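Long-range contacts in lovastatin nonaketide synthase, polyketide synthase component (Aspergillus terreus, PDB 7CPX), which builds the dihydromonacolin L backbone of lovastatin from nine malonyl-CoA units, acting as a homodimeric, multidomain iterative polyketide synthase that works with its partner LovC: residues Asn1113-Asn1118 against Met1141-Leu1146; Ser1132-Arg1137 against Leu1167-Ser1172; Ser1149-Phe1154 against Cys1219-Phe1224; Pro1208-Ala1213 against Glu1246-Phe1251. The protein carries 2 engineered substitutions. All coordinates share one frame; numbering follows the deposited sequence.

Contact 1: Asn1113-Asn1118 against Met1141-Leu1146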
# COMPACT_ATOMS: atom_id res chain seq x y z
N ASN A 1113 -3.42 -38.40 -29.40
CA ASN A 1113 -2.07 -38.82 -29.75
C ASN A 1113 -1.11 -38.46 -28.63
O ASN A 1113 -1.14 -37.34 -28.10
CB ASN A 1113 -1.64 -38.15 -31.06
CG ASN A 1113 -2.50 -38.57 -32.23
OD1 ASN A 1113 -2.15 -39.48 -32.98
ND2 ASN A 1113 -3.63 -37.90 -32.40
N ARG A 1114 -0.28 -39.43 -28.25
CA ARG A 1114 0.63 -39.27 -27.12
C ARG A 1114 1.70 -38.25 -27.45
O ARG A 1114 2.63 -38.53 -28.21
CB ARG A 1114 1.26 -40.62 -26.77
CG ARG A 1114 2.11 -40.60 -25.51
CD ARG A 1114 2.95 -41.86 -25.39
NE ARG A 1114 3.90 -41.98 -26.50
CZ ARG A 1114 5.08 -41.39 -26.55
NH1 ARG A 1114 5.51 -40.62 -25.56
NH2 ARG A 1114 5.85 -41.57 -27.61
N VAL A 1115 1.57 -37.05 -26.88
CA VAL A 1115 2.53 -35.98 -27.12
C VAL A 1115 3.86 -36.36 -26.48
O VAL A 1115 3.95 -36.55 -25.26
CB VAL A 1115 2.01 -34.66 -26.56
CG1 VAL A 1115 3.10 -33.60 -26.62
CG2 VAL A 1115 0.77 -34.22 -27.31
N ASN A 1116 4.90 -36.48 -27.31
CA ASN A 1116 6.24 -36.72 -26.79
C ASN A 1116 6.67 -35.50 -25.99
O ASN A 1116 6.96 -34.44 -26.55
CB ASN A 1116 7.21 -37.00 -27.94
CG ASN A 1116 8.60 -37.36 -27.45
OD1 ASN A 1116 8.99 -37.03 -26.33
ND2 ASN A 1116 9.36 -38.04 -28.30
N ILE A 1117 6.71 -35.65 -24.66
CA ILE A 1117 6.97 -34.51 -23.80
C ILE A 1117 8.31 -33.87 -24.15
O ILE A 1117 8.43 -32.64 -24.20
CB ILE A 1117 6.93 -34.94 -22.32
CG1 ILE A 1117 5.52 -35.44 -21.95
CG2 ILE A 1117 7.34 -33.79 -21.42
CD1 ILE A 1117 4.43 -34.41 -22.15
N ASN A 1118 9.33 -34.69 -24.39
CA ASN A 1118 10.63 -34.15 -24.77
C ASN A 1118 10.53 -33.36 -26.06
O ASN A 1118 11.03 -32.23 -26.16
CB ASN A 1118 11.65 -35.27 -24.90
CG ASN A 1118 11.92 -35.97 -23.58
OD1 ASN A 1118 12.81 -35.59 -22.83
ND2 ASN A 1118 11.14 -37.01 -23.30
N MET A 1141 1.51 -36.18 -21.61
CA MET A 1141 0.41 -35.47 -22.22
C MET A 1141 0.00 -36.17 -23.51
O MET A 1141 0.79 -36.90 -24.12
CB MET A 1141 0.77 -34.01 -22.51
CG MET A 1141 -0.38 -33.19 -23.07
SD MET A 1141 -0.05 -31.42 -23.10
CE MET A 1141 1.36 -31.35 -24.19
N GLN A 1142 -1.24 -35.95 -23.91
CA GLN A 1142 -1.77 -36.50 -25.14
C GLN A 1142 -2.87 -35.57 -25.64
O GLN A 1142 -3.73 -35.15 -24.85
CB GLN A 1142 -2.30 -37.92 -24.94
CG GLN A 1142 -3.29 -38.07 -23.80
CD GLN A 1142 -2.64 -38.52 -22.51
OE1 GLN A 1142 -1.70 -37.89 -22.02
NE2 GLN A 1142 -3.14 -39.61 -21.95
N ARG A 1143 -2.85 -35.26 -26.93
CA ARG A 1143 -3.69 -34.21 -27.49
C ARG A 1143 -4.48 -34.72 -28.69
O ARG A 1143 -4.02 -35.58 -29.44
CB ARG A 1143 -2.87 -33.00 -27.93
CG ARG A 1143 -2.01 -33.25 -29.16
CD ARG A 1143 -1.39 -31.98 -29.69
NE ARG A 1143 -2.41 -30.98 -30.01
CZ ARG A 1143 -3.17 -31.01 -31.10
NH1 ARG A 1143 -3.06 -31.99 -31.99
NH2 ARG A 1143 -4.06 -30.05 -31.30
N ALA A 1144 -5.67 -34.15 -28.87
CA ALA A 1144 -6.47 -34.39 -30.07
C ALA A 1144 -7.74 -33.54 -29.98
O ALA A 1144 -8.13 -33.09 -28.90
CB ALA A 1144 -6.84 -35.86 -30.23
N ASP A 1145 -8.37 -33.34 -31.14
CA ASP A 1145 -9.65 -32.65 -31.22
C ASP A 1145 -9.59 -31.30 -30.51
O ASP A 1145 -10.50 -30.92 -29.77
CB ASP A 1145 -10.77 -33.51 -30.64
CG ASP A 1145 -10.91 -34.85 -31.34
OD1 ASP A 1145 -10.16 -35.08 -32.32
OD2 ASP A 1145 -11.76 -35.66 -30.93
N LEU A 1146 -8.51 -30.56 -30.75
CA LEU A 1146 -8.31 -29.26 -30.12
C LEU A 1146 -8.38 -29.39 -28.60
O LEU A 1146 -8.95 -28.54 -27.91
CB LEU A 1146 -9.33 -28.25 -30.63
CG LEU A 1146 -9.06 -26.78 -30.29
CD1 LEU A 1146 -7.69 -26.36 -30.79
CD2 LEU A 1146 -10.14 -25.89 -30.88

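Contact 2: Ser1132-Arg1137 against Leu1167-Ser1172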
# COMPACT_ATOMS: atom_id res chain seq x y z
N SER A 1132 12.41 -25.10 -18.30
CA SER A 1132 13.47 -25.93 -17.78
C SER A 1132 13.09 -26.45 -16.40
O SER A 1132 12.19 -25.92 -15.74
CB SER A 1132 14.80 -25.16 -17.70
OG SER A 1132 15.19 -24.70 -18.98
N LYS A 1133 13.80 -27.49 -15.97
CA LYS A 1133 13.64 -28.12 -14.67
C LYS A 1133 12.18 -28.19 -14.23
O LYS A 1133 11.40 -28.95 -14.82
CB LYS A 1133 14.50 -27.39 -13.62
CG LYS A 1133 14.49 -25.86 -13.68
CD LYS A 1133 15.56 -25.26 -12.77
CE LYS A 1133 15.30 -25.54 -11.30
NZ LYS A 1133 16.45 -25.13 -10.45
N ASP A 1134 11.80 -27.43 -13.20
CA ASP A 1134 10.48 -27.60 -12.61
C ASP A 1134 9.37 -27.31 -13.61
O ASP A 1134 8.25 -27.83 -13.47
CB ASP A 1134 10.33 -26.70 -11.39
CG ASP A 1134 11.30 -27.06 -10.28
OD1 ASP A 1134 12.09 -28.01 -10.46
OD2 ASP A 1134 11.28 -26.38 -9.23
N PHE A 1135 9.63 -26.49 -14.62
CA PHE A 1135 8.62 -26.14 -15.60
C PHE A 1135 8.55 -27.13 -16.75
O PHE A 1135 7.69 -26.98 -17.63
CB PHE A 1135 8.88 -24.72 -16.13
CG PHE A 1135 8.65 -23.65 -15.10
CD1 PHE A 1135 9.60 -23.38 -14.14
CD2 PHE A 1135 7.47 -22.93 -15.09
CE1 PHE A 1135 9.38 -22.41 -13.18
CE2 PHE A 1135 7.24 -21.96 -14.15
CZ PHE A 1135 8.20 -21.69 -13.19
N ARG A 1136 9.43 -28.13 -16.77
CA ARG A 1136 9.28 -29.29 -17.64
C ARG A 1136 8.64 -30.46 -16.91
O ARG A 1136 8.79 -31.62 -17.33
CB ARG A 1136 10.64 -29.71 -18.20
CG ARG A 1136 11.26 -28.71 -19.16
CD ARG A 1136 12.62 -29.20 -19.64
NE ARG A 1136 12.51 -30.45 -20.39
CZ ARG A 1136 12.59 -30.55 -21.71
NH1 ARG A 1136 12.81 -29.49 -22.48
NH2 ARG A 1136 12.44 -31.74 -22.28
N ARG A 1137 7.91 -30.19 -15.83
CA ARG A 1137 7.34 -31.21 -14.96
C ARG A 1137 6.09 -31.87 -15.55
O ARG A 1137 5.39 -32.59 -14.83
CB ARG A 1137 7.00 -30.61 -13.60
CG ARG A 1137 8.18 -30.53 -12.64
CD ARG A 1137 8.46 -31.87 -11.99
NE ARG A 1137 9.42 -31.76 -10.90
CZ ARG A 1137 9.62 -32.70 -9.99
NH1 ARG A 1137 8.94 -33.83 -10.00
NH2 ARG A 1137 10.53 -32.49 -9.04
N LEU A 1167 -0.19 -23.24 -1.90
CA LEU A 1167 -1.29 -23.82 -2.67
C LEU A 1167 -0.77 -24.47 -3.94
O LEU A 1167 -1.09 -25.63 -4.24
CB LEU A 1167 -2.31 -22.74 -3.02
CG LEU A 1167 -3.08 -22.14 -1.84
CD1 LEU A 1167 -3.95 -20.99 -2.31
CD2 LEU A 1167 -3.92 -23.22 -1.17
N LEU A 1168 0.05 -23.75 -4.70
CA LEU A 1168 0.55 -24.22 -5.98
C LEU A 1168 2.02 -23.87 -6.11
O LEU A 1168 2.44 -22.77 -5.74
CB LEU A 1168 -0.22 -23.60 -7.15
CG LEU A 1168 -1.60 -24.17 -7.46
CD1 LEU A 1168 -2.35 -23.24 -8.39
CD2 LEU A 1168 -1.48 -25.55 -8.07
N HIS A 1169 2.79 -24.80 -6.64
CA HIS A 1169 4.10 -24.47 -7.15
C HIS A 1169 3.91 -23.83 -8.52
O HIS A 1169 3.40 -24.49 -9.43
CB HIS A 1169 4.96 -25.73 -7.25
CG HIS A 1169 6.40 -25.46 -7.59
ND1 HIS A 1169 6.83 -24.30 -8.18
CD2 HIS A 1169 7.51 -26.22 -7.40
CE1 HIS A 1169 8.14 -24.35 -8.36
NE2 HIS A 1169 8.57 -25.51 -7.89
N PRO A 1170 4.29 -22.56 -8.71
CA PRO A 1170 4.03 -21.90 -10.00
C PRO A 1170 4.49 -22.73 -11.19
O PRO A 1170 3.98 -22.55 -12.30
CB PRO A 1170 4.81 -20.59 -9.87
CG PRO A 1170 4.77 -20.29 -8.42
CD PRO A 1170 4.86 -21.62 -7.73
N ALA A 1171 5.45 -23.63 -10.97
CA ALA A 1171 5.85 -24.54 -12.03
C ALA A 1171 4.70 -25.44 -12.45
O ALA A 1171 4.47 -25.64 -13.65
CB ALA A 1171 7.05 -25.37 -11.57
N SER A 1172 3.97 -25.99 -11.48
CA SER A 1172 2.86 -26.88 -11.81
C SER A 1172 1.76 -26.14 -12.56
O SER A 1172 1.22 -26.65 -13.55
CB SER A 1172 2.31 -27.53 -10.54
OG SER A 1172 1.80 -26.55 -9.66

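Contact 3: Ser1149-Phe1154 against Cys1219-Phe1224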
# COMPACT_ATOMS: atom_id res chain seq x y z
N SER A 1149 -4.79 -33.70 -22.58
CA SER A 1149 -4.98 -34.27 -21.25
C SER A 1149 -3.71 -35.00 -20.87
O SER A 1149 -2.75 -35.06 -21.64
CB SER A 1149 -6.19 -35.20 -21.21
OG SER A 1149 -6.35 -35.78 -19.93
N GLY A 1150 -3.70 -35.54 -19.67
CA GLY A 1150 -2.58 -36.34 -19.23
C GLY A 1150 -2.34 -36.16 -17.74
O GLY A 1150 -3.30 -36.02 -16.97
N THR A 1151 -1.07 -36.17 -17.36
CA THR A 1151 -0.68 -36.03 -15.96
C THR A 1151 0.52 -35.11 -15.86
O THR A 1151 1.49 -35.27 -16.61
CB THR A 1151 -0.34 -37.40 -15.35
OG1 THR A 1151 -1.36 -38.35 -15.70
CG2 THR A 1151 -0.25 -37.29 -13.84
N LEU A 1152 0.44 -34.15 -14.95
CA LEU A 1152 1.54 -33.23 -14.67
C LEU A 1152 1.89 -33.33 -13.19
O LEU A 1152 1.02 -33.57 -12.35
CB LEU A 1152 1.17 -31.79 -15.03
CG LEU A 1152 -0.03 -31.17 -14.30
CD1 LEU A 1152 0.39 -30.50 -13.01
CD2 LEU A 1152 -0.74 -30.19 -15.21
N ASP A 1153 3.17 -33.17 -12.88
CA ASP A 1153 3.64 -33.31 -11.51
C ASP A 1153 3.18 -32.12 -10.68
O ASP A 1153 3.59 -30.98 -10.94
CB ASP A 1153 5.16 -33.44 -11.48
CG ASP A 1153 5.65 -34.68 -12.19
OD1 ASP A 1153 4.81 -35.49 -12.62
OD2 ASP A 1153 6.89 -34.84 -12.32
N PHE A 1154 2.32 -32.37 -9.70
CA PHE A 1154 1.89 -31.34 -8.75
C PHE A 1154 2.98 -31.13 -7.71
O PHE A 1154 2.80 -31.34 -6.51
CB PHE A 1154 0.57 -31.74 -8.11
CG PHE A 1154 -0.17 -30.59 -7.48
CD1 PHE A 1154 -1.03 -29.82 -8.24
CD2 PHE A 1154 -0.00 -30.29 -6.14
CE1 PHE A 1154 -1.72 -28.76 -7.67
CE2 PHE A 1154 -0.68 -29.23 -5.57
CZ PHE A 1154 -1.54 -28.47 -6.33
N CYS A 1219 2.32 -37.88 -3.49
CA CYS A 1219 2.16 -38.27 -4.88
C CYS A 1219 2.65 -37.18 -5.82
O CYS A 1219 3.33 -37.47 -6.81
CB CYS A 1219 0.69 -38.60 -5.16
SG CYS A 1219 -0.44 -37.21 -4.90
N GLU A 1220 2.32 -35.92 -5.51
CA GLU A 1220 2.76 -34.76 -6.29
C GLU A 1220 2.70 -35.03 -7.78
O GLU A 1220 3.60 -34.63 -8.53
CB GLU A 1220 4.18 -34.35 -5.87
CG GLU A 1220 5.26 -35.38 -6.15
CD GLU A 1220 6.63 -34.92 -5.69
OE1 GLU A 1220 6.69 -34.03 -4.81
OE2 GLU A 1220 7.64 -35.44 -6.20
N LYS A 1221 1.64 -35.71 -8.23
CA LYS A 1221 1.45 -35.99 -9.64
C LYS A 1221 -0.05 -36.13 -9.88
O LYS A 1221 -0.66 -37.11 -9.44
CB LYS A 1221 2.20 -37.25 -10.06
CG LYS A 1221 2.11 -37.55 -11.55
CD LYS A 1221 3.22 -38.48 -12.01
CE LYS A 1221 3.13 -39.85 -11.34
NZ LYS A 1221 4.20 -40.77 -11.81
N VAL A 1222 -0.63 -35.16 -10.57
CA VAL A 1222 -2.08 -35.04 -10.70
C VAL A 1222 -2.44 -35.01 -12.18
O VAL A 1222 -1.69 -34.51 -13.02
CB VAL A 1222 -2.61 -33.78 -9.99
CG1 VAL A 1222 -2.27 -33.83 -8.50
CG2 VAL A 1222 -2.03 -32.53 -10.63
N ALA A 1223 -3.62 -35.54 -12.48
CA ALA A 1223 -4.08 -35.59 -13.86
C ALA A 1223 -4.65 -34.24 -14.27
O ALA A 1223 -4.92 -33.37 -13.44
CB ALA A 1223 -5.12 -36.69 -14.04
N PHE A 1224 -4.83 -34.06 -15.57
CA PHE A 1224 -5.32 -32.80 -16.10
C PHE A 1224 -6.02 -33.04 -17.43
O PHE A 1224 -5.68 -33.95 -18.18
CB PHE A 1224 -4.18 -31.80 -16.31
CG PHE A 1224 -3.28 -32.13 -17.47
CD1 PHE A 1224 -3.59 -31.67 -18.74
CD2 PHE A 1224 -2.14 -32.89 -17.30
CE1 PHE A 1224 -2.78 -31.98 -19.81
CE2 PHE A 1224 -1.33 -33.20 -18.37
CZ PHE A 1224 -1.65 -32.74 -19.63

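Contact 4: Pro1208-Ala1213 against Glu1246-Phe1251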
# COMPACT_ATOMS: atom_id res chain seq x y z
N PRO A 1208 -8.26 -24.92 -2.34
CA PRO A 1208 -7.01 -24.96 -1.57
C PRO A 1208 -6.87 -26.21 -0.72
O PRO A 1208 -5.75 -26.73 -0.58
CB PRO A 1208 -7.10 -23.69 -0.72
CG PRO A 1208 -8.55 -23.41 -0.61
CD PRO A 1208 -9.12 -23.80 -1.93
N SER A 1209 -7.96 -26.71 -0.16
CA SER A 1209 -7.88 -27.92 0.65
C SER A 1209 -7.32 -29.08 -0.16
O SER A 1209 -6.38 -29.76 0.27
CB SER A 1209 -9.27 -28.27 1.20
OG SER A 1209 -9.22 -29.46 1.97
N LEU A 1210 -7.87 -29.31 -1.36
CA LEU A 1210 -7.42 -30.42 -2.18
C LEU A 1210 -5.99 -30.22 -2.66
O LEU A 1210 -5.20 -31.17 -2.71
CB LEU A 1210 -8.36 -30.60 -3.37
CG LEU A 1210 -9.80 -30.98 -3.03
CD1 LEU A 1210 -10.65 -31.02 -4.28
CD2 LEU A 1210 -9.85 -32.32 -2.31
N CYS A 1211 -5.63 -28.98 -3.03
CA CYS A 1211 -4.27 -28.73 -3.49
C CYS A 1211 -3.26 -28.99 -2.38
O CYS A 1211 -2.23 -29.63 -2.61
CB CYS A 1211 -4.14 -27.29 -4.00
SG CYS A 1211 -5.01 -26.99 -5.55
N LEU A 1212 -3.54 -28.51 -1.17
CA LEU A 1212 -2.65 -28.76 -0.05
C LEU A 1212 -2.59 -30.25 0.28
O LEU A 1212 -1.51 -30.78 0.59
CB LEU A 1212 -3.10 -27.96 1.17
CG LEU A 1212 -3.08 -26.44 1.01
CD1 LEU A 1212 -3.75 -25.77 2.19
CD2 LEU A 1212 -1.66 -25.93 0.85
N ALA A 1213 -3.73 -30.94 0.20
CA ALA A 1213 -3.74 -32.37 0.47
C ALA A 1213 -2.87 -33.12 -0.53
O ALA A 1213 -2.11 -34.01 -0.15
CB ALA A 1213 -5.18 -32.89 0.43
N GLU A 1246 -8.09 -39.52 -7.50
CA GLU A 1246 -9.50 -39.83 -7.31
C GLU A 1246 -10.41 -38.99 -8.21
O GLU A 1246 -11.64 -39.12 -8.10
CB GLU A 1246 -9.91 -39.63 -5.85
CG GLU A 1246 -9.64 -38.24 -5.29
CD GLU A 1246 -8.26 -38.10 -4.68
OE1 GLU A 1246 -7.41 -38.99 -4.91
OE2 GLU A 1246 -8.02 -37.10 -3.97
N GLN A 1247 -9.85 -38.15 -9.07
CA GLN A 1247 -10.58 -37.36 -10.05
C GLN A 1247 -11.28 -36.16 -9.43
O GLN A 1247 -12.19 -35.59 -10.05
CB GLN A 1247 -11.60 -38.22 -10.81
CG GLN A 1247 -11.98 -37.66 -12.17
CD GLN A 1247 -12.69 -38.68 -13.03
OE1 GLN A 1247 -13.28 -39.64 -12.53
NE2 GLN A 1247 -12.64 -38.49 -14.34
N THR A 1248 -10.89 -35.75 -8.23
CA THR A 1248 -11.40 -34.52 -7.64
C THR A 1248 -10.60 -33.34 -8.19
O THR A 1248 -9.37 -33.38 -8.25
CB THR A 1248 -11.30 -34.56 -6.12
OG1 THR A 1248 -9.97 -34.95 -5.74
CG2 THR A 1248 -12.31 -35.53 -5.54
N THR A 1249 -11.31 -32.28 -8.59
CA THR A 1249 -10.69 -31.14 -9.25
C THR A 1249 -9.97 -30.28 -8.22
O THR A 1249 -10.62 -29.60 -7.41
CB THR A 1249 -11.73 -30.33 -10.01
OG1 THR A 1249 -12.43 -31.18 -10.93
CG2 THR A 1249 -11.07 -29.21 -10.78
N LEU A 1250 -8.64 -30.30 -8.25
CA LEU A 1250 -7.86 -29.41 -7.40
C LEU A 1250 -8.07 -27.96 -7.82
O LEU A 1250 -8.38 -27.09 -7.00
CB LEU A 1250 -6.38 -29.77 -7.47
CG LEU A 1250 -6.02 -31.25 -7.38
CD1 LEU A 1250 -4.52 -31.43 -7.50
CD2 LEU A 1250 -6.52 -31.84 -6.08
N PHE A 1251 -7.91 -27.69 -9.12
CA PHE A 1251 -8.17 -26.36 -9.65
C PHE A 1251 -8.45 -26.48 -11.14
O PHE A 1251 -8.05 -27.45 -11.79
CB PHE A 1251 -7.00 -25.41 -9.39
CG PHE A 1251 -5.82 -25.63 -10.28
CD1 PHE A 1251 -4.82 -26.51 -9.92
CD2 PHE A 1251 -5.70 -24.96 -11.48
CE1 PHE A 1251 -3.72 -26.72 -10.74
CE2 PHE A 1251 -4.61 -25.16 -12.31
CZ PHE A 1251 -3.62 -26.04 -11.93

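Contact 1: Asn1113-Asn1118 against Met1141-Leu1146
The flat carboxamide of N1113 lies alongside the opposite strand, with ND2 3.8 Å from R1143 O. This ND2 also makes a weak hydrogen bond to D2167 OD2 in the ketoreductase domain. The guanidinium of R1143 is held elsewhere: NH2 is hydrogen-bonded to A1183 O and NE, weakly, to G1182 O. The alkyl part of the R1143 chain, CB to CD, is what meets V1115. V1115 CG2 lies 3.5 Å from R1143 CG, the two side chains crossing obliquely. The backbones form a short antiparallel pair at the outer edge of the sheet in the C-terminal hotdog fold of the dehydratase. R1143 N donates to N1113 O at 2.9 Å (154°). The return bond from N1113 N to R1143 O is weak, as is the one from V1115 N to M1141 O. N1113 O also receives a CA-H contact from Q1142 CA (3.1 Å). M1141 lies side by side with V1115. Its chain runs extended and bends at its last torsion (chi3 62°), which lays CE 3.7 Å from V1115 CG1. I1117, in the first turn of helix 1117-1126, crosses M1141 at about a right angle, with CD1 3.7 Å from M1141 CB.

Contact 2: Ser1132-Arg1137 against Leu1167-Ser1172
H1169 carries its ring opposite the backbone N (chi1 -172°), while D1134 turns its carboxylate away from its own carbonyl carbon (chi1 -63°). The two side chains meet at about a right angle. H1169 NE2 donates to D1134 OD2 at 3.1 Å. The bond uses the anti side of the carboxylate oxygen and lies 35° out of the carboxylate plane, and ring and carboxylate are perpendicular. A1171 touches both D1134 and F1135. Its CB sits 3.5 Å above one face of the H1169 ring, toward the rim, and A1171 CB is also 3.5 Å from D1134 CB. Its CA lies over a face of the F1135 ring, 3.8 Å from the centroid, as a CH-pi contact. S1132 O lies in plane at the edge of the same ring. F1135 stands beside the predicted catalytic residues of the dehydratase, H985, which it meets edge-to-face, and D1174. F1135 O is hydrogen-bonded to Q1178 NE2, and D1174 and Q1178 together fit the DxxxQ pattern of polyketide synthase dehydratases. The contact joins the loop between helix 1117-1126 and strand 1140-1144 to the start of helix 1170-1184, where H1169 holds the N-cap position and P1170 packs on V1000 of helix 995-1012.

Contact 3: Ser1149-Phe1154 against Cys1219-Phe1224
G1150 lies beneath the ring of F1224, with its backbone N 3.4 Å from the ring plane and over the ring centre. This glycine-aromatic pair belongs to two neighbouring antiparallel strands, 1147-1152 and 1222-1230, of the C-terminal hotdog sheet. G1150 and F1224 are a hydrogen-bonded pair, as are L1152 and V1222. T1151 and A1223 between them are a non-hydrogen-bonded pair. Four backbone bonds tie the strands together, among them V1222 N to L1152 O at 2.9 Å. G1150 takes phi/psi values of 146/-144°, a region suited to glycine, and has no CB on the face where the F1224 ring lies flat. F1224 CG sits between its backbone N and carbonyl carbon (chi1 73°), which swings the ring across to the other strand.

L1152 CD2 packs on F1224 CD2 at 3.7 Å, and L1152 CD1 on V1222 CG2 at 4.0 Å. F1154 CB rests on V1222 CG1 at 3.5 Å. T1151 CG2 lies on the other face, against the alkyl chain of K1221, which it crosses at about a right angle. D1153 OD1 lies alongside that chain, 3.4 Å from K1221 CD.

L1152, V1222 and F1224 share the face turned to helix 1170-1184; F1154, just past the strand, joins them. Further out, the salt bridge from D1153 OD2 to R1137 NH1 ties the residue just after the strand to the loop 1132-1137. At the other end, S1149 OG lies 2.6 Å from F1224 O, and its single proton could serve either that oxygen or N1225 OD1.

Contact 4: Pro1208-Ala1213 against Glu1246-Phe1251
L1210 is directed from helix 1208-1217 toward segment 1246-1251, and its side chain crosses T1248 at about a right angle. Its CD1 continues the line of the chain (chi2 175°): L1210 CD1 ends 3.4 Å from T1249 O and 4.0 Å from T1248 CB. Nearer the helix, the CD2 methyl of L1250 meets the CB of L1210 at 3.5 Å. C1211 is the next residue on the helix, and its SG meets L1250 CB at 3.6 Å. The same sulfur approaches the F1251 ring obliquely, with C1211 SG 4.4 Å from F1251 CD1. L1250 therefore touches two successive helix residues, through CD2 and CB. The side-chain contacts are mostly apolar, though L1210 CD1 also meets the carbonyl O of T1249. The chain turns a corner at L1250, where L1250 and F1251 both face V1242 in a classic beta bulge. T1249 turns away from the helix, and its OG1 is hydrogen-bonded to P1103 O. The helix follows strand 1196-1206 after one residue, V1207, with which L1250 pairs through its backbone. Helix 1208-1217 thus packs against the start of strand 1249-1260, while F1251 reaches L1173 and A1176 on helix 1170-1184.

Overall arrangement
All four contacts belong to the C-terminal hotdog half of the dehydratase domain. Contacts 1, 3 and 4 reach the same set of antiparallel strands. Contact 1 is at its outer edge, and contact 3 is about 14 Å away between centres, joined through neighbouring strands 1140-1144 and 1147-1152. Contact 4 lies about 11 Å from contact 3 and about 24 Å from contact 1 between centres. Along the chain, contact 2 crosses contacts 1 and 3, and contact 3 crosses contact 4, so the segments interlock. F1154 is a shared hub, touching L1168, C1211 and L1250. This packing of strands and helices probably helps to place contact 2 beside the predicted dehydratase active site.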